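Local structure of ebony (Drosophila melanogaster, 6DYM) at residues D80-P85 / N117-S122; F102-I107 / G158-N163. The protein catalyses peptide-bond formation as a nonribosomal peptide synthetase, its C-terminal condensation domain probably joining beta-alanine to amines such as dopamine and histamine. All blocks are in the same frame, centred on the assembly; numbering follows the deposited sequence.

Interaction 1: D80-P85 / N117-S122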
ATOM      1  N   ASP A  80       1.617  -7.385  -9.590  1.00 24.18           N
ATOM      2  CA  ASP A  80       2.849  -8.143  -9.733  1.00 24.61           C
ATOM      3  C   ASP A  80       4.019  -7.172  -9.640  1.00 23.05           C
ATOM      4  O   ASP A  80       4.118  -6.236 -10.439  1.00 22.82           O
ATOM      5  CB  ASP A  80       2.850  -8.883 -11.071  1.00 27.37           C
ATOM      6  CG  ASP A  80       4.050  -9.809 -11.243  1.00 28.75           C
ATOM      7  OD1 ASP A  80       5.119  -9.558 -10.648  1.00 25.82           O
ATOM      8  OD2 ASP A  80       3.923 -10.797 -11.993  1.00 25.68           O
ATOM      9  N   ALA A  81       4.893  -7.381  -8.651  1.00 22.19           N
ATOM     10  CA  ALA A  81       5.988  -6.442  -8.429  1.00 27.99           C
ATOM     11  C   ALA A  81       6.853  -6.266  -9.673  1.00 27.51           C
ATOM     12  O   ALA A  81       7.460  -5.207  -9.861  1.00 27.75           O
ATOM     13  CB  ALA A  81       6.845  -6.902  -7.253  1.00 23.39           C
ATOM     14  N   ARG A  82       6.918  -7.281 -10.533  1.00 26.17           N
ATOM     15  CA  ARG A  82       7.722  -7.231 -11.747  1.00 29.44           C
ATOM     16  C   ARG A  82       6.891  -6.919 -12.992  1.00 36.41           C
ATOM     17  O   ARG A  82       7.343  -7.178 -14.114  1.00 33.42           O
ATOM     18  CB  ARG A  82       8.477  -8.550 -11.919  1.00 27.66           C
ATOM     19  CG  ARG A  82       9.327  -8.934 -10.705  1.00 27.49           C
ATOM     20  CD  ARG A  82      10.367  -9.981 -11.072  1.00 31.23           C
ATOM     21  NE  ARG A  82      11.131 -10.463  -9.920  1.00 27.26           N
ATOM     22  CZ  ARG A  82      12.096  -9.770  -9.321  1.00 29.63           C
ATOM     23  NH1 ARG A  82      12.755 -10.289  -8.292  1.00 26.13           N
ATOM     24  NH2 ARG A  82      12.403  -8.554  -9.750  1.00 29.65           N
ATOM     25  N   ASN A  83       5.695  -6.360 -12.819  1.00 31.34           N
ATOM     26  CA  ASN A  83       4.794  -6.088 -13.938  1.00 30.66           C
ATOM     27  C   ASN A  83       3.864  -4.929 -13.576  1.00 29.80           C
ATOM     28  O   ASN A  83       2.650  -4.993 -13.764  1.00 33.84           O
ATOM     29  CB  ASN A  83       4.004  -7.341 -14.317  1.00 28.67           C
ATOM     30  CG  ASN A  83       3.348  -7.228 -15.682  1.00 36.92           C
ATOM     31  OD1 ASN A  83       3.869  -6.567 -16.576  1.00 31.35           O
ATOM     32  ND2 ASN A  83       2.196  -7.872 -15.845  1.00 40.90           N
ATOM     33  N   GLU A  84       4.435  -3.852 -13.042  1.00 29.58           N
ATOM     34  CA  GLU A  84       3.770  -2.651 -12.557  1.00 33.56           C
ATOM     35  C   GLU A  84       3.774  -1.561 -13.619  1.00 36.88           C
ATOM     36  O   GLU A  84       4.781  -1.372 -14.310  1.00 45.19           O
ATOM     37  CB  GLU A  84       4.459  -2.123 -11.297  1.00 40.58           C
ATOM     38  CG  GLU A  84       3.945  -2.772 -10.036  1.00 36.17           C
ATOM     39  CD  GLU A  84       4.427  -2.103  -8.761  1.00 44.08           C
ATOM     40  OE1 GLU A  84       5.107  -1.060  -8.835  1.00 46.36           O
ATOM     41  OE2 GLU A  84       4.122  -2.634  -7.675  1.00 42.02           O
ATOM     42  N   PRO A  85       2.664  -0.839 -13.761  1.00 39.47           N
ATOM     43  CA  PRO A  85       2.601   0.223 -14.773  1.00 48.33           C
ATOM     44  C   PRO A  85       3.615   1.320 -14.490  1.00 49.84           C
ATOM     45  O   PRO A  85       4.005   1.560 -13.345  1.00 46.24           O
ATOM     46  CB  PRO A  85       1.162   0.745 -14.657  1.00 42.67           C
ATOM     47  CG  PRO A  85       0.691   0.295 -13.305  1.00 34.60           C
ATOM     48  CD  PRO A  85       1.380  -1.011 -13.061  1.00 35.48           C
ATOM     49  N   ASN A 117       4.793 -13.365 -11.990  1.00 23.32           N
ATOM     50  CA  ASN A 117       3.876 -14.165 -11.180  1.00 28.80           C
ATOM     51  C   ASN A 117       4.580 -14.762  -9.963  1.00 25.55           C
ATOM     52  O   ASN A 117       4.221 -15.843  -9.490  1.00 25.08           O
ATOM     53  CB  ASN A 117       3.222 -15.269 -12.020  1.00 27.77           C
ATOM     54  CG  ASN A 117       1.981 -15.840 -11.368  1.00 36.19           C
ATOM     55  OD1 ASN A 117       0.871 -15.586 -11.825  1.00 41.17           O
ATOM     56  ND2 ASN A 117       2.159 -16.601 -10.293  1.00 37.75           N
ATOM     57  N   GLN A 118       5.592 -14.067  -9.450  1.00 24.67           N
ATOM     58  CA  GLN A 118       6.330 -14.503  -8.272  1.00 26.84           C
ATOM     59  C   GLN A 118       6.083 -13.609  -7.068  1.00 22.14           C
ATOM     60  O   GLN A 118       5.798 -14.101  -5.974  1.00 28.06           O
ATOM     61  CB  GLN A 118       7.836 -14.545  -8.577  1.00 29.26           C
ATOM     62  CG  GLN A 118       8.237 -15.542  -9.656  1.00 31.05           C
ATOM     63  CD  GLN A 118       8.317 -16.963  -9.141  1.00 36.39           C
ATOM     64  OE1 GLN A 118       7.972 -17.241  -7.991  1.00 39.84           O
ATOM     65  NE2 GLN A 118       8.776 -17.875  -9.991  1.00 45.32           N
ATOM     66  N   ILE A 119       6.187 -12.300  -7.244  1.00 20.96           N
ATOM     67  CA  ILE A 119       6.120 -11.347  -6.146  1.00 25.01           C
ATOM     68  C   ILE A 119       4.812 -10.578  -6.267  1.00 25.58           C
ATOM     69  O   ILE A 119       4.631  -9.784  -7.199  1.00 26.07           O
ATOM     70  CB  ILE A 119       7.323 -10.397  -6.158  1.00 26.29           C
ATOM     71  CG1 ILE A 119       8.629 -11.189  -6.274  1.00 24.65           C
ATOM     72  CG2 ILE A 119       7.328  -9.547  -4.917  1.00 20.31           C
ATOM     73  CD1 ILE A 119       9.850 -10.305  -6.384  1.00 23.91           C
ATOM     74  N   LEU A 120       3.901 -10.803  -5.321  1.00 23.32           N
ATOM     75  CA  LEU A 120       2.684 -10.009  -5.220  1.00 25.35           C
ATOM     76  C   LEU A 120       2.975  -8.773  -4.377  1.00 20.99           C
ATOM     77  O   LEU A 120       3.257  -8.882  -3.178  1.00 22.78           O
ATOM     78  CB  LEU A 120       1.543 -10.823  -4.610  1.00 21.14           C
ATOM     79  CG  LEU A 120       0.222 -10.058  -4.596  1.00 25.47           C
ATOM     80  CD1 LEU A 120      -0.254  -9.796  -6.027  1.00 23.19           C
ATOM     81  CD2 LEU A 120      -0.839 -10.798  -3.791  1.00 24.88           C
ATOM     82  N   HIS A 121       2.899  -7.603  -5.000  1.00 20.67           N
ATOM     83  CA  HIS A 121       3.218  -6.339  -4.346  1.00 18.14           C
ATOM     84  C   HIS A 121       1.931  -5.743  -3.794  1.00 22.03           C
ATOM     85  O   HIS A 121       1.061  -5.315  -4.559  1.00 23.88           O
ATOM     86  CB  HIS A 121       3.894  -5.373  -5.315  1.00 21.07           C
ATOM     87  CG  HIS A 121       4.339  -4.093  -4.676  1.00 33.34           C
ATOM     88  ND1 HIS A 121       4.530  -2.929  -5.391  1.00 30.07           N
ATOM     89  CD2 HIS A 121       4.624  -3.793  -3.386  1.00 30.36           C
ATOM     90  CE1 HIS A 121       4.919  -1.969  -4.569  1.00 36.81           C
ATOM     91  NE2 HIS A 121       4.984  -2.466  -3.347  1.00 36.64           N
ATOM     92  N   SER A 122       1.805  -5.733  -2.470  1.00 22.87           N
ATOM     93  CA  SER A 122       0.711  -5.031  -1.801  1.00 25.67           C
ATOM     94  C   SER A 122       1.110  -3.567  -1.720  1.00 29.63           C
ATOM     95  O   SER A 122       1.904  -3.175  -0.863  1.00 34.81           O
ATOM     96  CB  SER A 122       0.451  -5.615  -0.417  1.00 29.60           C
ATOM     97  OG  SER A 122      -0.590  -4.906   0.239  1.00 37.78           O
TER
HETATM   98  O   HOH W   1       6.736 -11.568  -9.806  1.00 24.86           O

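Interaction 2: F102-I107 / G158-N163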
ATOM      1  N   PHE A 102      14.000   3.071  -3.133  1.00 20.78           N
ATOM      2  CA  PHE A 102      15.251   2.982  -2.380  1.00 18.09           C
ATOM      3  C   PHE A 102      15.213   1.816  -1.397  1.00 28.53           C
ATOM      4  O   PHE A 102      16.193   1.068  -1.266  1.00 18.93           O
ATOM      5  CB  PHE A 102      15.497   4.317  -1.665  1.00 20.05           C
ATOM      6  CG  PHE A 102      16.583   4.285  -0.613  1.00 24.72           C
ATOM      7  CD1 PHE A 102      17.894   4.621  -0.937  1.00 18.21           C
ATOM      8  CD2 PHE A 102      16.280   3.981   0.711  1.00 26.63           C
ATOM      9  CE1 PHE A 102      18.888   4.619   0.029  1.00 20.96           C
ATOM     10  CE2 PHE A 102      17.273   3.976   1.686  1.00 25.75           C
ATOM     11  CZ  PHE A 102      18.579   4.298   1.344  1.00 23.22           C
ATOM     12  N   CYS A 103      14.075   1.632  -0.714  1.00 22.61           N
ATOM     13  CA  CYS A 103      13.924   0.545   0.252  1.00 18.53           C
ATOM     14  C   CYS A 103      13.727  -0.804  -0.425  1.00 20.38           C
ATOM     15  O   CYS A 103      14.306  -1.806   0.008  1.00 20.88           O
ATOM     16  CB  CYS A 103      12.737   0.817   1.183  1.00 20.36           C
ATOM     17  SG  CYS A 103      12.855   2.306   2.206  1.00 24.33           S
ATOM     18  N   GLU A 104      12.900  -0.854  -1.470  1.00 17.31           N
ATOM     19  CA  GLU A 104      12.453  -2.112  -2.059  1.00 19.94           C
ATOM     20  C   GLU A 104      13.386  -2.633  -3.145  1.00 24.48           C
ATOM     21  O   GLU A 104      13.613  -3.845  -3.229  1.00 26.06           O
ATOM     22  CB  GLU A 104      11.050  -1.942  -2.651  1.00 23.79           C
ATOM     23  CG  GLU A 104       9.995  -1.645  -1.605  1.00 23.37           C
ATOM     24  CD  GLU A 104       8.645  -1.264  -2.190  1.00 32.35           C
ATOM     25  OE1 GLU A 104       8.529  -1.146  -3.428  1.00 31.19           O
ATOM     26  OE2 GLU A 104       7.700  -1.066  -1.399  1.00 29.71           O
ATOM     27  N   GLY A 105      13.909  -1.744  -3.986  1.00 22.69           N
ATOM     28  CA  GLY A 105      14.608  -2.124  -5.194  1.00 25.09           C
ATOM     29  C   GLY A 105      15.734  -3.121  -4.999  1.00 23.86           C
ATOM     30  O   GLY A 105      15.724  -4.215  -5.575  1.00 25.95           O
ATOM     31  N   PRO A 106      16.744  -2.749  -4.204  1.00 24.16           N
ATOM     32  CA  PRO A 106      17.876  -3.670  -3.990  1.00 26.88           C
ATOM     33  C   PRO A 106      17.462  -5.026  -3.451  1.00 28.81           C
ATOM     34  O   PRO A 106      18.048  -6.048  -3.829  1.00 28.92           O
ATOM     35  CB  PRO A 106      18.756  -2.906  -2.987  1.00 26.34           C
ATOM     36  CG  PRO A 106      18.436  -1.464  -3.233  1.00 22.34           C
ATOM     37  CD  PRO A 106      16.982  -1.422  -3.606  1.00 20.59           C
ATOM     38  N   ILE A 107      16.457  -5.066  -2.579  1.00 25.18           N
ATOM     39  CA  ILE A 107      16.008  -6.334  -2.016  1.00 26.53           C
ATOM     40  C   ILE A 107      15.224  -7.132  -3.052  1.00 23.63           C
ATOM     41  O   ILE A 107      15.490  -8.320  -3.275  1.00 22.25           O
ATOM     42  CB  ILE A 107      15.172  -6.079  -0.749  1.00 25.07           C
ATOM     43  CG1 ILE A 107      16.046  -5.449   0.342  1.00 31.39           C
ATOM     44  CG2 ILE A 107      14.511  -7.362  -0.295  1.00 24.54           C
ATOM     45  CD1 ILE A 107      15.273  -4.957   1.553  1.00 25.25           C
ATOM     46  N   GLY A 158       5.135 -15.137  -2.961  1.00 24.69           N
ATOM     47  CA  GLY A 158       5.008 -14.444  -1.693  1.00 27.04           C
ATOM     48  C   GLY A 158       4.444 -13.054  -1.877  1.00 25.09           C
ATOM     49  O   GLY A 158       4.193 -12.599  -2.996  1.00 24.61           O
ATOM     50  N   ILE A 159       4.259 -12.381  -0.742  1.00 24.19           N
ATOM     51  CA  ILE A 159       3.702 -11.034  -0.683  1.00 24.02           C
ATOM     52  C   ILE A 159       4.779 -10.076  -0.191  1.00 22.40           C
ATOM     53  O   ILE A 159       5.474 -10.354   0.794  1.00 20.33           O
ATOM     54  CB  ILE A 159       2.461 -10.985   0.231  1.00 21.90           C
ATOM     55  CG1 ILE A 159       1.371 -11.913  -0.312  1.00 21.51           C
ATOM     56  CG2 ILE A 159       1.948  -9.561   0.356  1.00 20.58           C
ATOM     57  CD1 ILE A 159       0.239 -12.135   0.640  1.00 36.32           C
ATOM     58  N   PHE A 160       4.880  -8.927  -0.854  1.00 22.65           N
ATOM     59  CA  PHE A 160       5.965  -7.969  -0.675  1.00 19.84           C
ATOM     60  C   PHE A 160       5.361  -6.590  -0.452  1.00 21.30           C
ATOM     61  O   PHE A 160       4.492  -6.168  -1.220  1.00 22.10           O
ATOM     62  CB  PHE A 160       6.852  -7.990  -1.924  1.00 18.91           C
ATOM     63  CG  PHE A 160       8.098  -7.166  -1.832  1.00 19.68           C
ATOM     64  CD1 PHE A 160       9.046  -7.417  -0.857  1.00 23.76           C
ATOM     65  CD2 PHE A 160       8.350  -6.172  -2.770  1.00 28.40           C
ATOM     66  CE1 PHE A 160      10.213  -6.669  -0.800  1.00 24.08           C
ATOM     67  CE2 PHE A 160       9.511  -5.423  -2.718  1.00 23.88           C
ATOM     68  CZ  PHE A 160      10.444  -5.673  -1.727  1.00 21.78           C
ATOM     69  N   THR A 161       5.804  -5.894   0.596  1.00 22.38           N
ATOM     70  CA  THR A 161       5.267  -4.565   0.872  1.00 29.19           C
ATOM     71  C   THR A 161       6.217  -3.798   1.788  1.00 31.01           C
ATOM     72  O   THR A 161       6.978  -4.396   2.556  1.00 26.69           O
ATOM     73  CB  THR A 161       3.866  -4.647   1.502  1.00 31.11           C
ATOM     74  OG1 THR A 161       3.356  -3.327   1.727  1.00 30.82           O
ATOM     75  CG2 THR A 161       3.899  -5.408   2.824  1.00 30.91           C
ATOM     76  N   THR A 162       6.181  -2.467   1.678  1.00 20.31           N
ATOM     77  CA  THR A 162       6.864  -1.582   2.622  1.00 23.21           C
ATOM     78  C   THR A 162       5.816  -0.936   3.517  1.00 22.79           C
ATOM     79  O   THR A 162       4.916  -0.247   3.026  1.00 22.59           O
ATOM     80  CB  THR A 162       7.683  -0.502   1.916  1.00 25.08           C
ATOM     81  OG1 THR A 162       8.620  -1.111   1.028  1.00 23.47           O
ATOM     82  CG2 THR A 162       8.453   0.336   2.932  1.00 21.02           C
ATOM     83  N   ASN A 163       5.936  -1.151   4.818  1.00 21.80           N
ATOM     84  CA  ASN A 163       4.971  -0.631   5.773  1.00 25.57           C
ATOM     85  C   ASN A 163       5.559   0.593   6.457  1.00 20.60           C
ATOM     86  O   ASN A 163       6.652   0.531   7.034  1.00 20.34           O
ATOM     87  CB  ASN A 163       4.577  -1.712   6.772  1.00 16.79           C
ATOM     88  CG  ASN A 163       3.707  -2.766   6.133  1.00 22.46           C
ATOM     89  OD1 ASN A 163       2.689  -2.448   5.522  1.00 24.12           O
ATOM     90  ND2 ASN A 163       4.116  -4.020   6.236  1.00 21.24           N
TER

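Interaction 1: D80-P85 / N117-S122
Asp80 pairs with Leu120 at the end of an antiparallel strand pairing, 71-80 against 119-127, in the central mixed sheet of a domain whose strand order resembles that of the GNAT acyltransferases. The two form a non-hydrogen-bonded pair, CA to CA 4.9 Å, just where the first strand leaves the sheet in a type I turn, Asp80 to Asn83. With CG anti to the backbone N (chi1 -175°), the Asp80 carboxylate reaches the loop that leads into the second strand: OD2 takes the Asn117 N-H on its syn side at 2.7 Å, somewhat out of the carboxylate plane. OD1 is gripped twice, by Arg82 N at 2.9 Å from above that plane, an Asx turn, and by a water that donates to it while accepting from Ile119 N. The carboxylate thus fastens both the turn and the start of the next strand. Ala81 N follows with a nearly straight bond (172°) to Ile119 O at 2.8 Å, and its methyl CB lies 3.6 Å from Ile119 CG2, with His121 CB close by. Arg82 extends from CG to NE and lays one guanidinium face over Ile119 CD1, which is 3.5 Å from NH1. Its polar end is held by helix 93-111 and the loop after it, through a salt bridge with Asp109 and hydrogen bonds to the carbonyls of Arg108 and Pro113. Glu84 returns to the strand with its chain extended beyond CG. Its carboxylate meets the His121 ring at the edge, the two planes only 20° apart, and His121 ND1 donates to Glu84 OE2 at a modelled 2.3 Å, a length so short that its exact value is doubtful.

Interaction 2: F102-I107 / G158-N163
The Phe160 ring is met obliquely by two side chains of helix 102-107, Glu104 through the methylene CB, 3.8 Å from Phe160 CE2, and Ile107 through CG2, a looser 4.4 Å from Phe160 CE1. The Glu104 carboxylate does not stack on this ring: the two planes stand 55° apart, and it is the aliphatic root of Glu104 that does the touching. Val208 and Trp210 of strand 205-212 also pack against Phe160. Ile107 in turn reaches Leu180 and Leu181 of strand 178-184. The Glu104 chain is extended beyond CG, which brings OE2 within 2.6 Å of Thr162 OG1. The threonine hydroxyl donates this bond, and it uses the anti lone pair of OE2, on the side away from OE1. Thr162 OG1 lies anti to its own carbonyl carbon (chi1 -56°), which turns the hydroxyl to the helix, and Glu104 CG is only 3.0 Å from it. One glutamate therefore serves both residues, Phe160 with its CB and Thr162 with its end. A leucine in place of Glu104 would probably leave the Thr162 hydroxyl without its acceptor and free to turn. The axis of segment 102-107 passes 9.2 Å from that of strand 158-163, roughly antiparallel at 150°. Helix 93-111 is inserted between the third and fourth strands of what appears to be a GNAT-like core, and packs along the sheet face that carries Phe160 and Thr162. In GNAT relatives the acyl-CoA donor enters between the fourth and fifth strands, to which 119-127 and 158-163 probably correspond.

Overall arrangement
Interactions 1 and 2 lie about 11 Å apart, centre to centre; both reach the same mixed sheet, and their segments alternate along the chain: 80-85, 102-107, 117-122, 158-163. Helix 93-111, which supplies 102-107, belongs to the connection between strands 71-80 and 119-127, so interaction 1 joins the two ends of this excursion and interaction 2 sets its helix on the sheet. The parallel neighbours 119-127 and 158-163 link the sites directly, with Leu120 O 2.8 Å from Phe160 N, a probable hydrogen bond, and Ile119 packed on Phe160. His121 also packs against Glu104, so the two contacts adjoin on the same side of the GNAT-like core.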